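Local coordinates for putative diflavin flavoprotein A 3 (Synechocystis sp., PDB 6H0C) that probably passes electrons from NADH to oxygen, reducing it to water, this chain being its flavodiiron core without the flavin reductase section, at residues I10-T15 against P163-L168; L94-A99 against V123-Q128; Q182-G187 against G230-Y235; Q254-A259 against A398-E403; A354-E359 against T373-F378. All coordinates share one frame; numbering follows the deposited sequence.

Interaction 1 (I10-T15 against P163-L168)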
# COMPACT_ATOMS: atom_id res chain seq x y z
N ILE A 10 -3.65 5.96 24.42
CA ILE A 10 -2.46 6.61 23.88
C ILE A 10 -2.52 8.13 23.92
O ILE A 10 -1.52 8.80 23.74
CB ILE A 10 -2.19 6.15 22.41
CG1 ILE A 10 -3.36 6.52 21.50
CG2 ILE A 10 -1.91 4.65 22.35
CD1 ILE A 10 -3.06 6.27 20.03
N ALA A 11 -3.71 8.67 24.14
CA ALA A 11 -3.91 10.11 24.25
C ALA A 11 -5.34 10.33 24.74
O ALA A 11 -6.08 9.36 24.89
CB ALA A 11 -3.66 10.79 22.90
N VAL A 12 -5.72 11.58 25.00
CA VAL A 12 -7.06 11.83 25.53
C VAL A 12 -8.12 11.27 24.58
O VAL A 12 -8.07 11.52 23.37
CB VAL A 12 -7.34 13.33 25.78
CG1 VAL A 12 -6.51 13.83 26.94
CG2 VAL A 12 -7.07 14.15 24.54
N ASP A 13 -9.04 10.50 25.15
CA ASP A 13 -10.15 9.91 24.40
C ASP A 13 -9.69 8.91 23.33
O ASP A 13 -10.50 8.45 22.53
CB ASP A 13 -10.99 11.01 23.74
CG ASP A 13 -11.45 12.06 24.74
OD1 ASP A 13 -12.01 11.68 25.79
OD2 ASP A 13 -11.24 13.27 24.47
N THR A 14 -8.41 8.56 23.34
CA THR A 14 -7.87 7.78 22.24
C THR A 14 -7.20 6.49 22.68
O THR A 14 -6.33 6.48 23.56
CB THR A 14 -6.84 8.60 21.43
OG1 THR A 14 -7.37 9.91 21.14
CG2 THR A 14 -6.51 7.88 20.13
N THR A 15 -7.60 5.40 22.03
CA THR A 15 -7.08 4.08 22.34
C THR A 15 -6.59 3.38 21.08
O THR A 15 -7.20 3.51 20.02
CB THR A 15 -8.17 3.22 23.00
OG1 THR A 15 -8.75 3.95 24.09
CG2 THR A 15 -7.58 1.90 23.51
N PRO A 163 -6.05 17.51 15.95
CA PRO A 163 -5.34 18.62 16.60
C PRO A 163 -5.41 18.56 18.13
O PRO A 163 -4.54 19.12 18.79
CB PRO A 163 -6.07 19.86 16.06
CG PRO A 163 -7.43 19.36 15.67
CD PRO A 163 -7.20 17.97 15.16
N ARG A 164 -6.41 17.89 18.68
CA ARG A 164 -6.52 17.78 20.14
C ARG A 164 -5.36 16.99 20.75
O ARG A 164 -4.85 17.33 21.82
CB ARG A 164 -7.86 17.13 20.53
CG ARG A 164 -8.02 16.87 22.02
CD ARG A 164 -7.96 18.18 22.83
NE ARG A 164 -8.10 17.95 24.28
CZ ARG A 164 -7.07 17.79 25.10
NH1 ARG A 164 -5.82 17.84 24.64
NH2 ARG A 164 -7.28 17.59 26.40
N THR A 165 -4.94 15.93 20.06
CA THR A 165 -3.94 15.00 20.57
C THR A 165 -2.61 15.11 19.83
O THR A 165 -1.62 14.48 20.22
CB THR A 165 -4.43 13.55 20.46
OG1 THR A 165 -4.72 13.26 19.08
CG2 THR A 165 -5.70 13.34 21.28
N GLU A 166 -2.61 15.91 18.76
CA GLU A 166 -1.44 16.08 17.90
C GLU A 166 -0.98 14.76 17.29
O GLU A 166 0.21 14.54 17.04
CB GLU A 166 -0.30 16.73 18.69
CG GLU A 166 -0.55 18.20 18.94
CD GLU A 166 0.19 18.71 20.14
OE1 GLU A 166 0.31 17.95 21.13
OE2 GLU A 166 0.65 19.86 20.08
N ILE A 167 -1.94 13.88 17.05
CA ILE A 167 -1.66 12.63 16.37
C ILE A 167 -2.01 12.75 14.90
O ILE A 167 -3.09 13.22 14.54
CB ILE A 167 -2.44 11.45 16.98
CG1 ILE A 167 -2.06 11.26 18.45
CG2 ILE A 167 -2.18 10.18 16.18
CD1 ILE A 167 -2.94 10.24 19.17
N LEU A 168 -1.07 12.35 14.06
CA LEU A 168 -1.32 12.15 12.64
C LEU A 168 -1.53 10.66 12.40
O LEU A 168 -0.64 9.84 12.68
CB LEU A 168 -0.16 12.69 11.80
CG LEU A 168 -0.35 12.86 10.30
CD1 LEU A 168 -1.44 13.88 10.01
CD2 LEU A 168 0.97 13.28 9.68
O HOH W 1 -6.46 11.25 18.69
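Ala11 and Ile10 meet Thr165 and Ile167 in the close-packed half of this contact. The methyl CB of Ala11 rests 3.6 Å from Thr165 CG2 and 3.8 Å from CD1 of Ile167, which Ile10 CD1 also meets at 4.1 Å, the two isoleucines crossing at about a right angle. Thr165 OG1 stands between its backbone N and carbonyl carbon (chi1 59°), which leaves CG2 turned to the hairpin. A water joins the two threonine hydroxyls, donating to Thr14 OG1 at 2.9 Å and lying 2.7 Å from Thr165 OG1; Thr14 OG1 in turn donates to Val12 O (2.8 Å). Residues 11-14 form a type II turn joining strands 4-11 and 14-21 at the edge of the seven-strand sheet, with a classic beta bulge where Ile10 and Ala11 both face Thr14. The partner turn, itself carrying a G1 bulge at Glu166 and Ile167, links two strands of the second sheet, so the contact bridges the two sheets of the metallo-hydrolase part. On the solvent side, exposed Val12 and Arg164 fit more loosely: Val12 CG2 lies over the centre of one guanidinium face, 3.7 Å from Arg164 CZ, and no hydrogen bond runs directly between the segments.

Interaction 2 (L94-A99 against V123-Q128)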
# COMPACT_ATOMS: atom_id res chain seq x y z
N LEU A 94 -18.63 -7.64 8.64
CA LEU A 94 -19.08 -8.09 9.94
C LEU A 94 -19.30 -6.91 10.87
O LEU A 94 -20.35 -6.80 11.49
CB LEU A 94 -18.07 -9.07 10.55
CG LEU A 94 -18.43 -9.52 11.96
CD1 LEU A 94 -19.78 -10.22 11.96
CD2 LEU A 94 -17.34 -10.43 12.53
N LEU A 95 -18.31 -6.03 10.97
CA LEU A 95 -18.39 -4.88 11.86
C LEU A 95 -19.62 -4.00 11.59
O LEU A 95 -20.30 -3.55 12.51
CB LEU A 95 -17.12 -4.03 11.72
CG LEU A 95 -17.06 -2.79 12.61
CD1 LEU A 95 -17.09 -3.22 14.05
CD2 LEU A 95 -15.81 -1.97 12.33
N LEU A 96 -19.90 -3.76 10.31
CA LEU A 96 -21.00 -2.88 9.94
C LEU A 96 -22.35 -3.57 10.16
O LEU A 96 -23.36 -2.91 10.32
CB LEU A 96 -20.86 -2.42 8.49
CG LEU A 96 -19.62 -1.55 8.28
CD1 LEU A 96 -19.56 -0.99 6.88
CD2 LEU A 96 -19.60 -0.44 9.29
N SER A 97 -22.35 -4.91 10.18
CA SER A 97 -23.55 -5.66 10.56
C SER A 97 -23.91 -5.36 12.00
O SER A 97 -25.08 -5.26 12.35
CB SER A 97 -23.34 -7.17 10.38
OG SER A 97 -23.22 -7.51 9.01
N LEU A 98 -22.88 -5.22 12.83
CA LEU A 98 -23.05 -4.96 14.25
C LEU A 98 -23.19 -3.48 14.56
O LEU A 98 -23.58 -3.11 15.66
CB LEU A 98 -21.86 -5.52 15.01
CG LEU A 98 -21.78 -7.04 15.05
CD1 LEU A 98 -20.33 -7.48 15.20
CD2 LEU A 98 -22.61 -7.52 16.22
N ALA A 99 -22.83 -2.63 13.61
CA ALA A 99 -22.93 -1.20 13.81
C ALA A 99 -23.60 -0.56 12.60
O ALA A 99 -22.99 0.25 11.89
CB ALA A 99 -21.55 -0.60 14.05
N VAL A 123 -24.73 -4.96 3.62
CA VAL A 123 -24.42 -3.69 4.30
C VAL A 123 -24.66 -2.49 3.39
O VAL A 123 -24.23 -2.47 2.24
CB VAL A 123 -22.94 -3.64 4.82
CG1 VAL A 123 -22.74 -4.59 5.98
CG2 VAL A 123 -21.95 -3.92 3.70
N ASN A 124 -25.36 -1.50 3.92
CA ASN A 124 -25.62 -0.29 3.18
C ASN A 124 -25.45 0.94 4.07
O ASN A 124 -26.26 1.87 4.02
CB ASN A 124 -27.02 -0.32 2.56
CG ASN A 124 -27.09 0.40 1.22
OD1 ASN A 124 -26.06 0.78 0.64
ND2 ASN A 124 -28.30 0.58 0.71
N ASN A 125 -24.42 0.91 4.91
CA ASN A 125 -24.04 2.09 5.68
C ASN A 125 -23.69 3.20 4.72
O ASN A 125 -23.09 2.95 3.68
CB ASN A 125 -22.85 1.81 6.59
CG ASN A 125 -23.14 0.74 7.61
OD1 ASN A 125 -23.38 -0.41 7.26
ND2 ASN A 125 -23.10 1.11 8.88
N PRO A 126 -24.06 4.44 5.07
CA PRO A 126 -23.72 5.54 4.18
C PRO A 126 -22.22 5.80 4.19
O PRO A 126 -21.53 5.50 5.18
CB PRO A 126 -24.50 6.72 4.78
CG PRO A 126 -24.56 6.40 6.23
CD PRO A 126 -24.69 4.90 6.32
N ILE A 127 -21.72 6.31 3.08
CA ILE A 127 -20.32 6.70 2.94
C ILE A 127 -20.22 8.20 2.82
O ILE A 127 -20.90 8.81 1.99
CB ILE A 127 -19.68 6.06 1.70
CG1 ILE A 127 -19.64 4.54 1.83
CG2 ILE A 127 -18.28 6.62 1.48
CD1 ILE A 127 -19.30 3.82 0.53
N GLN A 128 -19.38 8.81 3.65
CA GLN A 128 -19.08 10.22 3.50
C GLN A 128 -17.65 10.39 3.00
O GLN A 128 -16.69 10.06 3.71
CB GLN A 128 -19.30 10.97 4.81
CG GLN A 128 -19.12 12.48 4.70
CD GLN A 128 -19.41 13.21 6.01
OE1 GLN A 128 -20.17 12.73 6.86
NE2 GLN A 128 -18.79 14.38 6.19
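Leu96, near the C-terminal end of helix 86-98, packs against Val123 and Asn125. In this metallo-beta-lactamase-like part of the chain, the end of the helix thus sits on the loop that leads into strand 127-129, the outermost strand at one end of the seven-strand sheet. In the first shell, Leu96 CB is 3.8 Å from Val123 CG1 and 3.5 Å from Asn125 OD1, so the same methylene is flanked by a methyl group and an amide oxygen. Further out on the leucine, CD1 approaches Asn125 CG at 4.0 Å while CD2 lies 3.8 Å from Asn125 ND2; the amide thus runs along the branched end with both of its heteroatoms against hydrocarbon. Asn125 CG stands anti to its own carbonyl carbon (chi1 -62°), a setting that brings the amide up to the helix end. There Asn125 ND2 bonds to Ala99 O at 3.1 Å with a bent N-H...O angle of 138°, the acceptor close to the amide plane and the donor tilted 20° from the carbonyl plane. In the next shell, Ile104 of strand 103-106 touches both Leu96 and Asn125, and Ser97 lies at the exposed margin, its OG tied back to Lys93 O within the helix. The amide keeps its place through a second bond, Asn125 ND2 also donating to Ala102 O, just before strand 103-106.

Interaction 3 (Q182-G187 against G230-Y235)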
# COMPACT_ATOMS: atom_id res chain seq x y z
N GLN A 182 6.32 -3.53 22.94
CA GLN A 182 6.31 -2.07 23.04
C GLN A 182 5.26 -1.44 22.14
O GLN A 182 5.29 -1.62 20.92
CB GLN A 182 7.69 -1.49 22.72
CG GLN A 182 8.73 -1.87 23.73
CD GLN A 182 8.17 -1.84 25.14
OE1 GLN A 182 7.66 -0.81 25.60
NE2 GLN A 182 8.24 -2.98 25.83
N VAL A 183 4.33 -0.70 22.73
CA VAL A 183 3.31 -0.00 21.96
C VAL A 183 3.91 1.25 21.32
O VAL A 183 3.50 1.66 20.23
CB VAL A 183 2.10 0.39 22.84
CG1 VAL A 183 1.14 1.30 22.08
CG2 VAL A 183 1.40 -0.87 23.35
N PHE A 184 4.88 1.85 21.99
CA PHE A 184 5.57 2.99 21.44
C PHE A 184 6.99 2.62 21.03
O PHE A 184 7.48 1.54 21.34
CB PHE A 184 5.59 4.14 22.43
CG PHE A 184 4.29 4.88 22.51
CD1 PHE A 184 3.30 4.47 23.39
CD2 PHE A 184 4.06 5.98 21.70
CE1 PHE A 184 2.09 5.16 23.46
CE2 PHE A 184 2.86 6.67 21.76
CZ PHE A 184 1.87 6.25 22.65
N ASP A 185 7.66 3.53 20.32
CA ASP A 185 8.91 3.22 19.66
C ASP A 185 10.16 3.76 20.38
O ASP A 185 11.03 4.35 19.73
CB ASP A 185 8.88 3.76 18.22
CG ASP A 185 8.87 5.28 18.16
OD1 ASP A 185 8.38 5.92 19.12
OD2 ASP A 185 9.38 5.85 17.17
N GLU A 186 10.27 3.57 21.69
CA GLU A 186 11.50 4.01 22.35
C GLU A 186 12.66 3.16 21.88
O GLU A 186 12.56 1.93 21.85
CB GLU A 186 11.42 3.95 23.87
CG GLU A 186 12.66 4.56 24.52
CD GLU A 186 12.42 4.97 25.96
OE1 GLU A 186 12.89 6.07 26.35
OE2 GLU A 186 11.76 4.20 26.70
N GLY A 187 13.76 3.82 21.51
CA GLY A 187 14.90 3.14 20.93
C GLY A 187 14.89 3.31 19.43
O GLY A 187 13.91 2.99 18.75
N GLY A 230 3.12 -1.75 13.35
CA GLY A 230 4.24 -1.59 14.26
C GLY A 230 3.93 -0.65 15.41
O GLY A 230 2.78 -0.32 15.66
N PRO A 231 4.98 -0.21 16.12
CA PRO A 231 4.77 0.72 17.23
C PRO A 231 4.30 2.07 16.75
O PRO A 231 4.53 2.43 15.59
CB PRO A 231 6.16 0.83 17.86
CG PRO A 231 7.09 0.59 16.72
CD PRO A 231 6.41 -0.47 15.88
N LEU A 232 3.64 2.82 17.62
CA LEU A 232 3.36 4.22 17.32
C LEU A 232 4.69 4.97 17.27
O LEU A 232 5.65 4.60 17.94
CB LEU A 232 2.41 4.82 18.36
CG LEU A 232 0.94 4.44 18.13
CD1 LEU A 232 0.68 3.01 18.58
CD2 LEU A 232 0.01 5.41 18.81
N VAL A 233 4.74 6.01 16.44
CA VAL A 233 5.98 6.74 16.21
C VAL A 233 5.97 8.04 17.00
O VAL A 233 5.35 9.03 16.59
CB VAL A 233 6.19 7.03 14.71
CG1 VAL A 233 7.59 7.59 14.47
CG2 VAL A 233 5.95 5.77 13.88
N ARG A 234 6.64 8.03 18.15
CA ARG A 234 6.75 9.24 18.96
C ARG A 234 8.21 9.63 19.16
O ARG A 234 8.63 10.75 18.85
CB ARG A 234 6.06 9.05 20.31
CG ARG A 234 6.17 10.29 21.21
CD ARG A 234 5.17 10.22 22.34
NE ARG A 234 3.80 10.36 21.85
CZ ARG A 234 2.72 10.01 22.55
NH1 ARG A 234 2.87 9.50 23.77
NH2 ARG A 234 1.51 10.16 22.04
N TYR A 235 8.99 8.69 19.67
CA TYR A 235 10.39 8.95 19.97
C TYR A 235 11.24 9.01 18.72
O TYR A 235 12.25 9.72 18.69
CB TYR A 235 10.90 7.89 20.94
CG TYR A 235 10.07 7.86 22.19
CD1 TYR A 235 10.20 8.86 23.14
CD2 TYR A 235 9.14 6.86 22.41
CE1 TYR A 235 9.44 8.85 24.29
CE2 TYR A 235 8.37 6.84 23.56
CZ TYR A 235 8.53 7.85 24.50
OH TYR A 235 7.78 7.85 25.65
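Phe184 and Arg234 meet at a slant: CE2 of the ring lies over the centre of one guanidinium face, 3.4 Å from Arg234 CZ, yet the two planes stand 36° apart, so the groups are inclined to each other and not stacked flat. Phe184 CE2 is also 3.9 Å from Leu232 CB, obliquely, and Phe184 CB meets the edge of the Tyr235 ring, 4.0 Å from its CE2. Beside this, Val183 and Leu232 lie side by side and point the same way, CG1 to CD1 at 3.9 Å. Asp185 carries its carboxylate to the backbone of Arg234 and Tyr235. Its carboxyl carbon sits between the backbone N and the carbonyl carbon (chi1 68°), and OD1 accepts from Tyr235 N at 2.9 Å on the syn side, and from Arg234 N at 2.9 Å from above the carboxylate plane, 44° out of it. One oxygen thus holds two successive backbone N-H groups, while Leu232 N donates to Val183 O at 2.9 Å. OD2 forms a salt bridge with Arg195 and accepts a hydrogen bond from Gly236 N. Two loops of the metallo-beta-lactamase-like part are joined: 182-187 runs into helix 189-202, whose Tyr191 touches Asp185 and Pro231, and 230-235 follows strand 224-227, whose Thr224 holds Arg234 NE. Strand 4-11 adds Ile10, which touches Phe184 and Leu232.

Interaction 4 (Q254-A259 against A398-E403)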
# COMPACT_ATOMS: atom_id res chain seq x y z
N GLN A 254 18.48 8.54 -8.69
CA GLN A 254 19.18 7.46 -9.38
C GLN A 254 19.14 7.65 -10.90
O GLN A 254 18.17 8.18 -11.45
CB GLN A 254 18.58 6.12 -8.96
CG GLN A 254 18.68 5.96 -7.46
CD GLN A 254 18.21 4.62 -6.96
OE1 GLN A 254 19.02 3.81 -6.51
NE2 GLN A 254 16.91 4.39 -7.02
N ALA A 255 20.21 7.24 -11.57
CA ALA A 255 20.41 7.55 -12.98
C ALA A 255 19.39 6.85 -13.88
O ALA A 255 18.97 7.39 -14.90
CB ALA A 255 21.82 7.17 -13.41
N LEU A 256 19.02 5.63 -13.50
CA LEU A 256 18.14 4.83 -14.32
C LEU A 256 16.80 4.63 -13.63
O LEU A 256 16.72 4.61 -12.39
CB LEU A 256 18.80 3.50 -14.65
CG LEU A 256 20.01 3.62 -15.58
CD1 LEU A 256 20.70 2.28 -15.79
CD2 LEU A 256 19.63 4.23 -16.94
N ASN A 257 15.75 4.49 -14.43
CA ASN A 257 14.40 4.31 -13.90
C ASN A 257 13.62 3.26 -14.70
O ASN A 257 13.75 3.18 -15.93
CB ASN A 257 13.65 5.64 -13.90
CG ASN A 257 12.18 5.48 -13.56
OD1 ASN A 257 11.40 5.01 -14.39
ND2 ASN A 257 11.80 5.88 -12.34
N VAL A 258 12.82 2.47 -14.00
CA VAL A 258 11.97 1.49 -14.66
C VAL A 258 10.51 1.82 -14.41
O VAL A 258 10.11 2.04 -13.27
CB VAL A 258 12.24 0.05 -14.17
CG1 VAL A 258 11.18 -0.92 -14.73
CG2 VAL A 258 13.65 -0.40 -14.55
N ALA A 259 9.72 1.86 -15.48
CA ALA A 259 8.27 2.00 -15.38
C ALA A 259 7.66 0.61 -15.20
O ALA A 259 7.78 -0.25 -16.07
CB ALA A 259 7.70 2.69 -16.60
N ALA A 398 21.04 -5.50 -16.29
CA ALA A 398 20.99 -5.36 -17.74
C ALA A 398 20.93 -3.89 -18.13
O ALA A 398 21.64 -3.46 -19.03
CB ALA A 398 19.81 -6.12 -18.30
N LEU A 399 20.09 -3.13 -17.43
CA LEU A 399 19.98 -1.69 -17.68
C LEU A 399 21.30 -0.96 -17.40
O LEU A 399 21.71 -0.09 -18.18
CB LEU A 399 18.85 -1.07 -16.85
CG LEU A 399 17.42 -1.30 -17.34
CD1 LEU A 399 16.43 -0.63 -16.41
CD2 LEU A 399 17.25 -0.79 -18.76
N LYS A 400 21.95 -1.30 -16.29
CA LYS A 400 23.17 -0.60 -15.92
C LYS A 400 24.30 -0.93 -16.89
O LYS A 400 25.09 -0.06 -17.25
CB LYS A 400 23.58 -0.94 -14.48
CG LYS A 400 22.69 -0.28 -13.43
CD LYS A 400 23.13 -0.60 -12.00
CE LYS A 400 23.05 -2.10 -11.70
NZ LYS A 400 23.40 -2.43 -10.29
N LYS A 401 24.36 -2.18 -17.34
CA LYS A 401 25.37 -2.59 -18.31
C LYS A 401 25.19 -1.84 -19.63
O LYS A 401 26.17 -1.37 -20.22
CB LYS A 401 25.31 -4.11 -18.53
CG LYS A 401 26.20 -4.60 -19.66
CD LYS A 401 26.24 -6.12 -19.75
CE LYS A 401 27.19 -6.69 -18.71
NZ LYS A 401 27.40 -8.15 -18.89
N ALA A 402 23.95 -1.71 -20.09
CA ALA A 402 23.68 -1.03 -21.36
C ALA A 402 23.90 0.48 -21.25
O ALA A 402 24.31 1.12 -22.21
CB ALA A 402 22.26 -1.32 -21.82
N GLU A 403 23.63 1.04 -20.08
CA GLU A 403 23.83 2.47 -19.87
C GLU A 403 25.32 2.82 -19.86
O GLU A 403 25.71 3.88 -20.36
CB GLU A 403 23.19 2.93 -18.56
CG GLU A 403 23.07 4.44 -18.43
CD GLU A 403 22.21 5.06 -19.52
OE1 GLU A 403 21.11 4.52 -19.81
OE2 GLU A 403 22.63 6.09 -20.09
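Leu399 O, which accepts the helical bond from Glu403 N at 2.9 Å, has Leu256 CD1 at 3.5 Å from across the contact. The same leucine methyl reaches the CB of Leu399 at 4.0 Å and comes within 3.8 Å of Lys400 CA, so it is laid on the backbone and inner side chains of one turn of the helix. No hydrogen bond joins the two segments; the contact is made by hydrocarbon. Leu256 CG is anti to its carbonyl carbon (chi1 -68°), and with the next torsion extended the two methyl groups spread forward: CD1 onto the turn at Leu399 and Lys400, CD2 beside Glu403, whose CB and CG slide past the leucine in the opposite direction. CD2 stands 3.8 Å from Glu403 CG; Glu403 is poorly ordered, so its placing carries little weight. In the flavodoxin-like domain, strand 257-262 lies second in the five-strand parallel sheet of order 2-1-3-4-5, and helix 382-404 is the last helix of the chain, so the contact sets the closing helix against the strand that begins the domain. Two residues on, in strand 257-262, Val258 CG2 is 3.4 Å from Leu399 CD1, tighter than usual for two methyl groups, the side chains crossing at a slant. Leu399 also touches Leu341 of strand 341-348, so its side chain spans two strands. Lys400 contributes only its aliphatic base, CG lying 4.0 Å from Leu256 CD1, and its NZ turns away to bond Ala283 O and, weakly, Gln397 OE1.

Interaction 5 (A354-E359 against T373-F378)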
# COMPACT_ATOMS: atom_id res chain seq x y z
N ALA A 354 -3.20 -13.52 -21.21
CA ALA A 354 -2.80 -12.12 -21.10
C ALA A 354 -1.28 -11.98 -21.19
O ALA A 354 -0.76 -11.06 -21.83
CB ALA A 354 -3.33 -11.51 -19.80
N ILE A 355 -0.56 -12.90 -20.55
CA ILE A 355 0.90 -12.88 -20.55
C ILE A 355 1.45 -13.18 -21.95
O ILE A 355 2.36 -12.49 -22.43
CB ILE A 355 1.45 -13.90 -19.54
CG1 ILE A 355 1.02 -13.50 -18.13
CG2 ILE A 355 2.97 -13.98 -19.64
CD1 ILE A 355 1.33 -14.53 -17.07
N ASP A 356 0.88 -14.18 -22.61
CA ASP A 356 1.26 -14.50 -23.98
C ASP A 356 1.01 -13.30 -24.90
O ASP A 356 1.87 -12.93 -25.71
CB ASP A 356 0.50 -15.73 -24.49
CG ASP A 356 0.78 -16.98 -23.67
OD1 ASP A 356 1.86 -17.08 -23.03
OD2 ASP A 356 -0.09 -17.89 -23.67
N MET A 357 -0.16 -12.68 -24.77
CA MET A 357 -0.52 -11.53 -25.60
C MET A 357 0.52 -10.42 -25.46
O MET A 357 1.05 -9.91 -26.46
CB MET A 357 -1.92 -11.02 -25.22
CG MET A 357 -2.44 -9.89 -26.10
SD MET A 357 -1.88 -8.25 -25.61
CE MET A 357 -2.66 -8.06 -24.00
N LEU A 358 0.82 -10.04 -24.22
CA LEU A 358 1.80 -8.99 -23.97
C LEU A 358 3.20 -9.34 -24.50
O LEU A 358 3.86 -8.50 -25.13
CB LEU A 358 1.87 -8.70 -22.47
CG LEU A 358 0.66 -7.98 -21.87
CD1 LEU A 358 0.80 -7.89 -20.36
CD2 LEU A 358 0.50 -6.59 -22.48
N GLU A 359 3.66 -10.56 -24.24
CA GLU A 359 4.98 -10.97 -24.69
C GLU A 359 5.07 -10.84 -26.21
O GLU A 359 6.03 -10.29 -26.74
CB GLU A 359 5.26 -12.41 -24.24
CG GLU A 359 6.61 -12.97 -24.70
CD GLU A 359 6.90 -14.33 -24.09
OE1 GLU A 359 6.05 -15.24 -24.22
OE2 GLU A 359 7.98 -14.49 -23.48
N THR A 373 10.14 -14.06 -19.55
CA THR A 373 8.76 -13.84 -19.14
C THR A 373 8.37 -14.74 -17.97
O THR A 373 8.64 -15.94 -17.97
CB THR A 373 7.79 -14.07 -20.31
OG1 THR A 373 8.04 -13.09 -21.32
CG2 THR A 373 6.35 -13.96 -19.84
N ILE A 374 7.76 -14.14 -16.96
CA ILE A 374 7.42 -14.84 -15.73
C ILE A 374 5.96 -15.28 -15.70
O ILE A 374 5.05 -14.45 -15.80
CB ILE A 374 7.70 -13.95 -14.50
CG1 ILE A 374 9.20 -13.77 -14.31
CG2 ILE A 374 7.07 -14.55 -13.26
CD1 ILE A 374 9.54 -12.68 -13.32
N ARG A 375 5.75 -16.58 -15.56
CA ARG A 375 4.41 -17.15 -15.45
C ARG A 375 4.26 -17.89 -14.12
O ARG A 375 4.90 -18.92 -13.90
CB ARG A 375 4.14 -18.08 -16.62
CG ARG A 375 4.10 -17.36 -17.97
CD ARG A 375 3.92 -18.33 -19.13
NE ARG A 375 3.67 -17.64 -20.39
CZ ARG A 375 4.63 -17.25 -21.23
NH1 ARG A 375 5.91 -17.47 -20.94
NH2 ARG A 375 4.31 -16.63 -22.36
N VAL A 376 3.42 -17.37 -13.23
CA VAL A 376 3.19 -17.98 -11.93
C VAL A 376 1.79 -18.56 -11.82
O VAL A 376 0.81 -17.81 -11.82
CB VAL A 376 3.38 -16.98 -10.79
CG1 VAL A 376 3.10 -17.65 -9.45
CG2 VAL A 376 4.78 -16.39 -10.83
N LYS A 377 1.69 -19.88 -11.70
CA LYS A 377 0.38 -20.53 -11.60
C LYS A 377 -0.10 -20.62 -10.14
O LYS A 377 0.58 -21.15 -9.26
CB LYS A 377 0.42 -21.92 -12.24
CG LYS A 377 -0.83 -22.26 -13.06
CD LYS A 377 -0.73 -23.68 -13.64
CE LYS A 377 -1.97 -24.08 -14.42
NZ LYS A 377 -1.88 -25.49 -14.89
N PHE A 378 -1.30 -20.09 -9.91
CA PHE A 378 -1.92 -19.96 -8.59
C PHE A 378 -1.04 -19.18 -7.61
O PHE A 378 -0.21 -18.37 -8.02
CB PHE A 378 -2.27 -21.34 -8.01
CG PHE A 378 -3.43 -21.31 -7.04
CD1 PHE A 378 -4.33 -20.25 -7.04
CD2 PHE A 378 -3.60 -22.33 -6.11
CE1 PHE A 378 -5.39 -20.22 -6.15
CE2 PHE A 378 -4.66 -22.30 -5.22
CZ PHE A 378 -5.55 -21.24 -5.23
O HOH W 2 1.14 -17.50 -20.03
O HOH W 3 11.11 -14.31 -22.66
O HOH W 4 8.24 -16.93 -22.54
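Helix 353-364 and strand 368-377 are consecutive members of the beta-alpha-beta unit that completes the parallel sheet of the flavodoxin-like domain, and this contact ties the helix to the strand that follows it. The short axes run antiparallel (177°), 9.8 Å apart at closest approach, as expected where the chain leaves the helix and returns along the neighbouring strand. An apolar patch adjoins the polar network: Ile355 CG2 stands 3.4 Å from Thr373 CG2, a tight methyl pair, and both methyls lie over one face of the Arg375 guanidinium. Round that group's edge gather two carboxylates. Arg375 NH2 gives a salt-bridge bond to Asp356 OD1 at 2.6 Å, nearly along the C-O bond of the aspartate, and a second to Glu359 OE1 at 2.9 Å, which reaches the oxygen 42° above its carboxylate plane. Arg375 NE adds a weak bond to Asp356 OD1 at 3.2 Å. Glu359 can arrive there because its CG is anti to the backbone N (chi1 178°), which sends the chain outward from the helix. Its other oxygen, OE2, accepts from Thr373 OG1 at 2.6 Å. Waters complete the network: one joins Asp356 OD1 with Arg375 NE, another joins Glu359 OE2 with Arg375 NH1. Because both glutamate oxygens are taken by different strand residues, the carboxylate is held against rotation, and Arg375 between two acids probably keeps its charge and tends to favour the ionised form of both, while the bridging waters suggest a network accessible to solvent.

From the N terminus, the first strand hairpin returns to residues 163-168 in interaction 1, closing a long loop; interaction 2 falls within it, setting the end of helix 86-98 against the loop that leads into the edge strand 127-129. Interaction 3 opens later and crosses neither, joining the loop before helix 189-202 to the loop after strand 224-227. Yet it meets interaction 1 in space, Ile10 CD1 lying 3.4 Å from Leu232 CD2. The chain then enters the flavodoxin-like domain, where interaction 4 spans its whole length, from first strand to last helix, and interaction 5 lies inside that span, binding a helix to the edge strand. The centres of interactions 4 and 5 are about 23 Å apart.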